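Box C/D snoRNA protein 1 (PDB 6THL) is required for the accumulation of box C/D snoRNAs, involved in snoRNA processing, snoRNA transport to the nucleolus and ribosome biogenesis. Local coordinates at residues B[15-20]-B[41-46]; B[27-32]-B[63-68]. All coordinates share one frame; numbering follows the deposited sequence.

Contact 1: residues B[15-20]-B[41-46]; sequences VNCLML and FVWSVE
V15 turns its side chain toward W43, and the two side chains approach from opposite directions. V15 CG2 comes in obliquely to the indole and lies 4.1 Å from W43 CZ2. CG1 of V15 is anti to the backbone N (chi1 171°) and also reaches the indole, 4.2 Å from W43 CH2. N16 takes no part in the contact; its ND2 bonds to T159 OG1 in the neighbouring strand. C17 again points at W43. Its SG sits 4.0 Å from W43 CH2 and 5.4 Å from the centroid of the six-membered ring. It lies at 89° to the ring normal, so the sulfur meets the ring edge: a Cys sulfur-aromatic contact.

This is packing between two sheets of the BCD1 domain, and V15, C17 and W43 are all buried in it. Strand 15-18 belongs to a small three-stranded sheet, and 41-46 runs within a larger mixed one. No hydrogen bond joins the two segments. Their closest CA atoms, of V15 and W43, are 11.1 Å apart, and the indole bridges this gap. Beyond C17, L18 packs on T159 and L20 on I161, both of strand 159-161. L20 also touches the backbone of a chain of another protein. On strand 40-49, F41 packs on the tryptophan too: F41 CE2 stands 3.4 Å above the plane of the W43 ring, over its centre.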
ATOM      1  N   VAL B  15     -30.120   4.288   3.488  1.00 61.33           N
ATOM      2  CA  VAL B  15     -29.096   3.282   3.286  1.00 60.30           C
ATOM      3  C   VAL B  15     -28.559   2.763   4.589  1.00 57.66           C
ATOM      4  O   VAL B  15     -28.204   3.561   5.492  1.00 53.54           O
ATOM      5  CB  VAL B  15     -27.905   3.832   2.505  1.00 58.76           C
ATOM      6  CG1 VAL B  15     -26.779   2.812   2.507  1.00 61.22           C
ATOM      7  CG2 VAL B  15     -28.334   4.151   1.085  1.00 57.42           C
ATOM      8  N   ASN B  16     -28.484   1.433   4.666  1.00 50.41           N
ATOM      9  CA  ASN B  16     -27.966   0.790   5.854  1.00 54.37           C
ATOM     10  C   ASN B  16     -26.443   0.618   5.770  1.00 55.15           C
ATOM     11  O   ASN B  16     -25.972  -0.267   5.034  1.00 54.01           O
ATOM     12  CB  ASN B  16     -28.643  -0.553   6.070  1.00 52.54           C
ATOM     13  CG  ASN B  16     -28.020  -1.320   7.214  1.00 52.55           C
ATOM     14  OD1 ASN B  16     -28.177  -0.976   8.392  1.00 52.83           O
ATOM     15  ND2 ASN B  16     -27.299  -2.361   6.874  1.00 52.77           N
ATOM     16  N   CYS B  17     -25.681   1.439   6.526  1.00 53.60           N
ATOM     17  CA  CYS B  17     -24.191   1.523   6.348  1.00 50.38           C
ATOM     18  C   CYS B  17     -23.380   0.820   7.406  1.00 46.82           C
ATOM     19  O   CYS B  17     -23.386   1.232   8.541  1.00 53.55           O
ATOM     20  CB  CYS B  17     -23.727   2.970   6.254  1.00 45.52           C
ATOM     21  SG  CYS B  17     -24.733   3.832   5.068  1.00 50.17           S
ATOM     22  N   LEU B  18     -22.666  -0.235   7.041  1.00 50.73           N
ATOM     23  CA  LEU B  18     -21.797  -0.906   8.012  1.00 56.01           C
ATOM     24  C   LEU B  18     -20.486  -0.146   8.132  1.00 55.86           C
ATOM     25  O   LEU B  18     -19.835   0.197   7.141  1.00 48.03           O
ATOM     26  CB  LEU B  18     -21.531  -2.367   7.653  1.00 54.69           C
ATOM     27  CG  LEU B  18     -22.794  -3.193   7.523  1.00 53.74           C
ATOM     28  CD1 LEU B  18     -22.474  -4.635   7.161  1.00 58.77           C
ATOM     29  CD2 LEU B  18     -23.550  -3.100   8.823  1.00 51.72           C
ATOM     30  N   MET B  19     -20.133   0.110   9.380  1.00 57.04           N
ATOM     31  CA  MET B  19     -19.030   0.962   9.712  1.00 54.84           C
ATOM     32  C   MET B  19     -17.934   0.090  10.314  1.00 51.38           C
ATOM     33  O   MET B  19     -18.149  -0.677  11.256  1.00 48.04           O
ATOM     34  CB  MET B  19     -19.511   2.069  10.659  1.00 53.72           C
ATOM     35  CG  MET B  19     -20.532   2.979   9.982  1.00 53.45           C
ATOM     36  SD  MET B  19     -19.738   4.077   8.773  1.00 55.41           S
ATOM     37  CE  MET B  19     -20.881   3.951   7.420  1.00 61.05           C
ATOM     38  N   LEU B  20     -16.753   0.193   9.730  1.00 46.01           N
ATOM     39  CA  LEU B  20     -15.627  -0.570  10.173  1.00 41.85           C
ATOM     40  C   LEU B  20     -14.944   0.216  11.286  1.00 40.01           C
ATOM     41  O   LEU B  20     -15.128   1.445  11.389  1.00 42.25           O
ATOM     42  CB  LEU B  20     -14.733  -0.776   8.958  1.00 46.49           C
ATOM     43  CG  LEU B  20     -15.396  -1.623   7.843  1.00 50.40           C
ATOM     44  CD1 LEU B  20     -14.510  -1.734   6.602  1.00 50.18           C
ATOM     45  CD2 LEU B  20     -15.788  -3.030   8.336  1.00 49.59           C
ATOM     46  N   PHE B  41     -26.997  14.907   0.925  1.00 80.32           N
ATOM     47  CA  PHE B  41     -26.007  13.896   1.191  1.00 73.04           C
ATOM     48  C   PHE B  41     -25.127  13.572  -0.014  1.00 64.41           C
ATOM     49  O   PHE B  41     -25.589  13.539  -1.151  1.00 56.77           O
ATOM     50  CB  PHE B  41     -26.648  12.625   1.722  1.00 72.44           C
ATOM     51  CG  PHE B  41     -25.698  11.809   2.537  1.00 75.71           C
ATOM     52  CD1 PHE B  41     -25.504  12.094   3.877  1.00 70.81           C
ATOM     53  CD2 PHE B  41     -24.933  10.813   1.941  1.00 76.37           C
ATOM     54  CE1 PHE B  41     -24.605  11.366   4.625  1.00 71.54           C
ATOM     55  CE2 PHE B  41     -24.028  10.080   2.681  1.00 72.75           C
ATOM     56  CZ  PHE B  41     -23.865  10.358   4.025  1.00 75.24           C
ATOM     57  N   VAL B  42     -23.845  13.339   0.262  1.00 59.42           N
ATOM     58  CA  VAL B  42     -22.892  12.986  -0.770  1.00 57.79           C
ATOM     59  C   VAL B  42     -22.144  11.728  -0.401  1.00 52.88           C
ATOM     60  O   VAL B  42     -22.073  11.314   0.742  1.00 49.23           O
ATOM     61  CB  VAL B  42     -21.908  14.131  -1.125  1.00 59.22           C
ATOM     62  CG1 VAL B  42     -22.680  15.392  -1.444  1.00 60.83           C
ATOM     63  CG2 VAL B  42     -20.907  14.391  -0.010  1.00 61.00           C
ATOM     64  N   TRP B  43     -21.567  11.137  -1.414  1.00 53.19           N
ATOM     65  CA  TRP B  43     -21.303   9.742  -1.379  1.00 57.88           C
ATOM     66  C   TRP B  43     -19.954   9.455  -2.035  1.00 62.06           C
ATOM     67  O   TRP B  43     -19.728   9.784  -3.207  1.00 61.84           O
ATOM     68  CB  TRP B  43     -22.418   9.028  -2.152  1.00 58.57           C
ATOM     69  CG  TRP B  43     -23.632   8.766  -1.358  1.00 58.17           C
ATOM     70  CD1 TRP B  43     -24.861   9.333  -1.519  1.00 57.61           C
ATOM     71  CD2 TRP B  43     -23.742   7.864  -0.259  1.00 55.75           C
ATOM     72  NE1 TRP B  43     -25.737   8.840  -0.577  1.00 56.96           N
ATOM     73  CE2 TRP B  43     -25.078   7.933   0.205  1.00 54.57           C
ATOM     74  CE3 TRP B  43     -22.839   7.010   0.385  1.00 51.69           C
ATOM     75  CZ2 TRP B  43     -25.536   7.168   1.266  1.00 53.44           C
ATOM     76  CZ3 TRP B  43     -23.290   6.256   1.463  1.00 51.18           C
ATOM     77  CH2 TRP B  43     -24.627   6.333   1.889  1.00 54.11           C
ATOM     78  N   SER B  44     -19.053   8.857  -1.272  1.00 56.49           N
ATOM     79  CA  SER B  44     -17.909   8.252  -1.870  1.00 56.05           C
ATOM     80  C   SER B  44     -18.428   6.932  -2.488  1.00 56.31           C
ATOM     81  O   SER B  44     -19.186   6.193  -1.841  1.00 61.09           O
ATOM     82  CB  SER B  44     -16.835   8.038  -0.798  1.00 55.71           C
ATOM     83  OG  SER B  44     -16.904   9.084   0.170  1.00 62.71           O
ATOM     84  N   VAL B  45     -18.083   6.646  -3.734  1.00 49.29           N
ATOM     85  CA  VAL B  45     -18.289   5.301  -4.220  1.00 52.84           C
ATOM     86  C   VAL B  45     -16.933   4.698  -4.624  1.00 56.24           C
ATOM     87  O   VAL B  45     -16.014   5.415  -5.027  1.00 52.55           O
ATOM     88  CB  VAL B  45     -19.353   5.206  -5.366  1.00 51.06           C
ATOM     89  CG1 VAL B  45     -20.596   6.025  -5.055  1.00 50.92           C
ATOM     90  CG2 VAL B  45     -18.786   5.617  -6.703  1.00 51.15           C
ATOM     91  N   GLU B  46     -16.819   3.375  -4.506  1.00 56.78           N
ATOM     92  CA  GLU B  46     -15.654   2.651  -5.025  1.00 54.56           C
ATOM     93  C   GLU B  46     -15.923   2.047  -6.430  1.00 52.15           C
ATOM     94  O   GLU B  46     -16.649   1.064  -6.597  1.00 52.09           O
ATOM     95  CB  GLU B  46     -15.213   1.562  -4.035  1.00 49.62           C
ATOM     96  CG  GLU B  46     -14.054   0.747  -4.573  1.00 42.80           C
ATOM     97  CD  GLU B  46     -13.692  -0.396  -3.687  1.00 42.20           C
ATOM     98  OE1 GLU B  46     -12.572  -0.899  -3.884  1.00 41.78           O
ATOM     99  OE2 GLU B  46     -14.501  -0.782  -2.807  1.00 40.14           O
TER

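Contact 2: residues B[27-32]-B[63-68]; sequences SSQNRS and KHVSHR
Q29 and R31 run past V65 and H67 without a backbone hydrogen bond between the segments. The CA atoms of Q29 and V65 are 7.9 Å apart, and those of R31 and H67 are 6.2 Å apart. Segment 27-32 leaves a short, weakly bonded helix as a loop, while 63-68 is strand. Q29 crosses V65 at about a right angle, with Q29 NE2 3.7 Å from V65 CG2. Q29 O lies at the edge of the imidazole, 3.5 Å from H67 CE1.

R31 packs on H67. The straight run of CG, CD and NE lays its aliphatic part over one face of the H67 ring. R31 CD stands 3.7 Å from the ring centroid, 11° off the normal, a CH-pi contact. Further out the guanidinium stacks on the ring, with planes 12° apart and centres 4.3 Å apart. The loop turns at N30, whose OD1 accepts from the backbone N of S32, an Asx turn. S32 OG also donates to N30 OD1, at 2.7 Å.

A chain of another protein also reaches this site. An acidic side chain of that other chain forms a salt bridge with R31 NH1. Its backbone bonds to H67 NE2 and to the V65 backbone, and Q29 NE2 makes a weak hydrogen bond to it. An alanine in place of H67 would probably leave the R31 guanidinium without its stacking surface and that backbone without its NE2 partner. In the same chain, H67 ND1 makes a weak hydrogen bond to S44 OG.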
ATOM      1  N   SER B  27     -12.092   2.573   6.171  1.00 37.64           N
ATOM      2  CA  SER B  27     -12.698   3.573   7.012  1.00 42.16           C
ATOM      3  C   SER B  27     -12.103   4.920   6.662  1.00 42.31           C
ATOM      4  O   SER B  27     -12.799   5.912   6.537  1.00 44.53           O
ATOM      5  CB  SER B  27     -12.490   3.231   8.484  1.00 45.83           C
ATOM      6  OG  SER B  27     -12.882   4.297   9.288  1.00 48.68           O
ATOM      7  N   SER B  28     -10.813   4.947   6.416  1.00 46.49           N
ATOM      8  CA  SER B  28     -10.186   6.194   6.046  1.00 49.52           C
ATOM      9  C   SER B  28     -10.398   6.472   4.592  1.00 49.11           C
ATOM     10  O   SER B  28     -10.011   7.542   4.147  1.00 58.73           O
ATOM     11  CB  SER B  28      -8.681   6.199   6.364  1.00 52.86           C
ATOM     12  OG  SER B  28      -8.436   6.026   7.763  1.00 55.54           O
ATOM     13  N   GLN B  29     -10.964   5.558   3.809  1.00 45.41           N
ATOM     14  CA  GLN B  29     -11.280   5.971   2.419  1.00 48.10           C
ATOM     15  C   GLN B  29     -12.737   6.330   2.197  1.00 45.57           C
ATOM     16  O   GLN B  29     -13.111   6.611   1.076  1.00 45.92           O
ATOM     17  CB  GLN B  29     -10.719   5.031   1.325  1.00 48.06           C
ATOM     18  CG  GLN B  29     -10.590   3.579   1.727  1.00 46.92           C
ATOM     19  CD  GLN B  29     -10.134   2.644   0.626  1.00 40.81           C
ATOM     20  OE1 GLN B  29      -9.669   1.571   0.919  1.00 43.77           O
ATOM     21  NE2 GLN B  29     -10.274   3.036  -0.622  1.00 38.02           N
ATOM     22  N   ASN B  30     -13.516   6.392   3.278  1.00 48.66           N
ATOM     23  CA  ASN B  30     -14.894   6.912   3.253  1.00 49.60           C
ATOM     24  C   ASN B  30     -14.954   8.427   3.518  1.00 50.72           C
ATOM     25  O   ASN B  30     -14.536   8.885   4.576  1.00 49.75           O
ATOM     26  CB  ASN B  30     -15.763   6.181   4.302  1.00 47.51           C
ATOM     27  CG  ASN B  30     -17.265   6.327   4.037  1.00 45.47           C
ATOM     28  OD1 ASN B  30     -17.728   7.118   3.211  1.00 42.92           O
ATOM     29  ND2 ASN B  30     -18.028   5.552   4.743  1.00 45.72           N
ATOM     30  N   ARG B  31     -15.470   9.199   2.563  1.00 54.82           N
ATOM     31  CA  ARG B  31     -15.741  10.630   2.801  1.00 58.83           C
ATOM     32  C   ARG B  31     -17.246  10.989   2.668  1.00 53.60           C
ATOM     33  O   ARG B  31     -17.622  12.167   2.713  1.00 50.79           O
ATOM     34  CB  ARG B  31     -14.843  11.525   1.903  1.00 56.25           C
ATOM     35  CG  ARG B  31     -13.357  11.487   2.257  1.00 53.06           C
ATOM     36  CD  ARG B  31     -12.499  12.586   1.599  1.00 53.21           C
ATOM     37  NE  ARG B  31     -11.093  12.157   1.491  1.00 52.58           N
ATOM     38  CZ  ARG B  31     -10.136  12.760   0.775  1.00 54.98           C
ATOM     39  NH1 ARG B  31     -10.365  13.875   0.083  1.00 56.27           N
ATOM     40  NH2 ARG B  31      -8.918  12.234   0.734  1.00 56.00           N
ATOM     41  N   SER B  32     -18.085   9.967   2.538  1.00 49.84           N
ATOM     42  CA  SER B  32     -19.549  10.128   2.537  1.00 51.46           C
ATOM     43  C   SER B  32     -20.053  10.902   3.757  1.00 51.45           C
ATOM     44  O   SER B  32     -19.808  10.516   4.902  1.00 51.35           O
ATOM     45  CB  SER B  32     -20.243   8.767   2.495  1.00 47.00           C
ATOM     46  OG  SER B  32     -19.665   7.955   1.488  1.00 48.12           O
ATOM     47  N   LYS B  63      -9.376   0.139 -10.100  1.00 64.16           N
ATOM     48  CA  LYS B  63     -10.242   0.592  -9.045  1.00 56.51           C
ATOM     49  C   LYS B  63     -10.020   2.084  -8.861  1.00 52.90           C
ATOM     50  O   LYS B  63      -8.927   2.586  -9.057  1.00 51.54           O
ATOM     51  CB  LYS B  63      -9.928  -0.200  -7.795  1.00 56.61           C
ATOM     52  CG  LYS B  63     -10.028  -1.695  -8.057  1.00 61.50           C
ATOM     53  CD  LYS B  63      -8.864  -2.481  -7.479  1.00 64.71           C
ATOM     54  CE  LYS B  63      -9.047  -2.769  -5.996  1.00 59.19           C
ATOM     55  NZ  LYS B  63      -8.613  -4.157  -5.684  1.00 61.32           N
ATOM     56  N   HIS B  64     -11.078   2.810  -8.554  1.00 51.87           N
ATOM     57  CA  HIS B  64     -10.920   4.183  -8.194  1.00 53.14           C
ATOM     58  C   HIS B  64     -12.059   4.617  -7.309  1.00 51.10           C
ATOM     59  O   HIS B  64     -13.186   4.271  -7.567  1.00 52.90           O
ATOM     60  CB  HIS B  64     -10.795   5.090  -9.406  1.00 53.46           C
ATOM     61  CG  HIS B  64     -10.593   6.519  -9.037  1.00 55.29           C
ATOM     62  ND1 HIS B  64      -9.368   7.132  -9.116  1.00 60.82           N
ATOM     63  CD2 HIS B  64     -11.439   7.430  -8.509  1.00 56.24           C
ATOM     64  CE1 HIS B  64      -9.478   8.379  -8.694  1.00 63.53           C
ATOM     65  NE2 HIS B  64     -10.723   8.582  -8.312  1.00 58.88           N
ATOM     66  N   VAL B  65     -11.728   5.395  -6.281  1.00 51.21           N
ATOM     67  CA  VAL B  65     -12.685   5.881  -5.309  1.00 52.76           C
ATOM     68  C   VAL B  65     -12.962   7.355  -5.532  1.00 52.36           C
ATOM     69  O   VAL B  65     -12.045   8.156  -5.453  1.00 61.95           O
ATOM     70  CB  VAL B  65     -12.123   5.685  -3.905  1.00 53.03           C
ATOM     71  CG1 VAL B  65     -13.083   6.190  -2.842  1.00 52.00           C
ATOM     72  CG2 VAL B  65     -11.851   4.211  -3.713  1.00 54.44           C
ATOM     73  N   SER B  66     -14.217   7.696  -5.836  1.00 52.31           N
ATOM     74  CA  SER B  66     -14.627   9.073  -6.062  1.00 52.33           C
ATOM     75  C   SER B  66     -15.291   9.530  -4.823  1.00 54.27           C
ATOM     76  O   SER B  66     -15.799   8.727  -4.080  1.00 59.35           O
ATOM     77  CB  SER B  66     -15.591   9.181  -7.219  1.00 54.27           C
ATOM     78  OG  SER B  66     -14.920   8.932  -8.445  1.00 56.34           O
ATOM     79  N   HIS B  67     -15.258  10.825  -4.584  1.00 57.55           N
ATOM     80  CA  HIS B  67     -15.808  11.384  -3.374  1.00 57.76           C
ATOM     81  C   HIS B  67     -16.858  12.431  -3.716  1.00 57.46           C
ATOM     82  O   HIS B  67     -16.904  12.924  -4.829  1.00 56.96           O
ATOM     83  CB  HIS B  67     -14.696  12.072  -2.592  1.00 59.68           C
ATOM     84  CG  HIS B  67     -13.692  11.148  -1.984  1.00 54.22           C
ATOM     85  ND1 HIS B  67     -14.003  10.272  -0.969  1.00 57.58           N
ATOM     86  CD2 HIS B  67     -12.361  11.034  -2.182  1.00 54.00           C
ATOM     87  CE1 HIS B  67     -12.918   9.625  -0.594  1.00 54.58           C
ATOM     88  NE2 HIS B  67     -11.908  10.068  -1.320  1.00 56.81           N
ATOM     89  N   ARG B  68     -17.673  12.808  -2.739  1.00 64.36           N
ATOM     90  CA  ARG B  68     -18.612  13.931  -2.897  1.00 65.18           C
ATOM     91  C   ARG B  68     -19.454  13.804  -4.160  1.00 63.68           C
ATOM     92  O   ARG B  68     -19.591  14.740  -4.926  1.00 61.52           O
ATOM     93  CB  ARG B  68     -17.874  15.278  -2.849  1.00 67.58           C
ATOM     94  CG  ARG B  68     -17.947  15.943  -1.482  1.00 77.65           C
ATOM     95  CD  ARG B  68     -17.013  17.139  -1.373  1.00 88.12           C
ATOM     96  NE  ARG B  68     -16.943  17.686  -0.002  1.00 97.99           N
ATOM     97  CZ  ARG B  68     -15.867  18.282   0.544  1.00 97.21           C
ATOM     98  NH1 ARG B  68     -14.729  18.419  -0.145  1.00 96.88           N
ATOM     99  NH2 ARG B  68     -15.916  18.740   1.800  1.00 85.86           N
TER

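From the N terminus the segments come in the order 15-20, 27-32, 41-46 and 63-68, so the two contacts cross. Contact 1 closes a loop of 20 residues that holds helix 25-29 and strand 33-35. Contact 2 closes one of 30 residues that includes strand 40-49. Strands 40-49 and 62-70 are antiparallel neighbours in the larger sheet. Contact 1 packs the small sheet against the larger one, through strand 40-49, and contact 2 brings the loop after helix 25-29 to strand 62-70. The two contacts touch at S44, whose OG is 2.8 Å from R31 N and whose N is 3.0 Å from S32 OG, both probable hydrogen bonds.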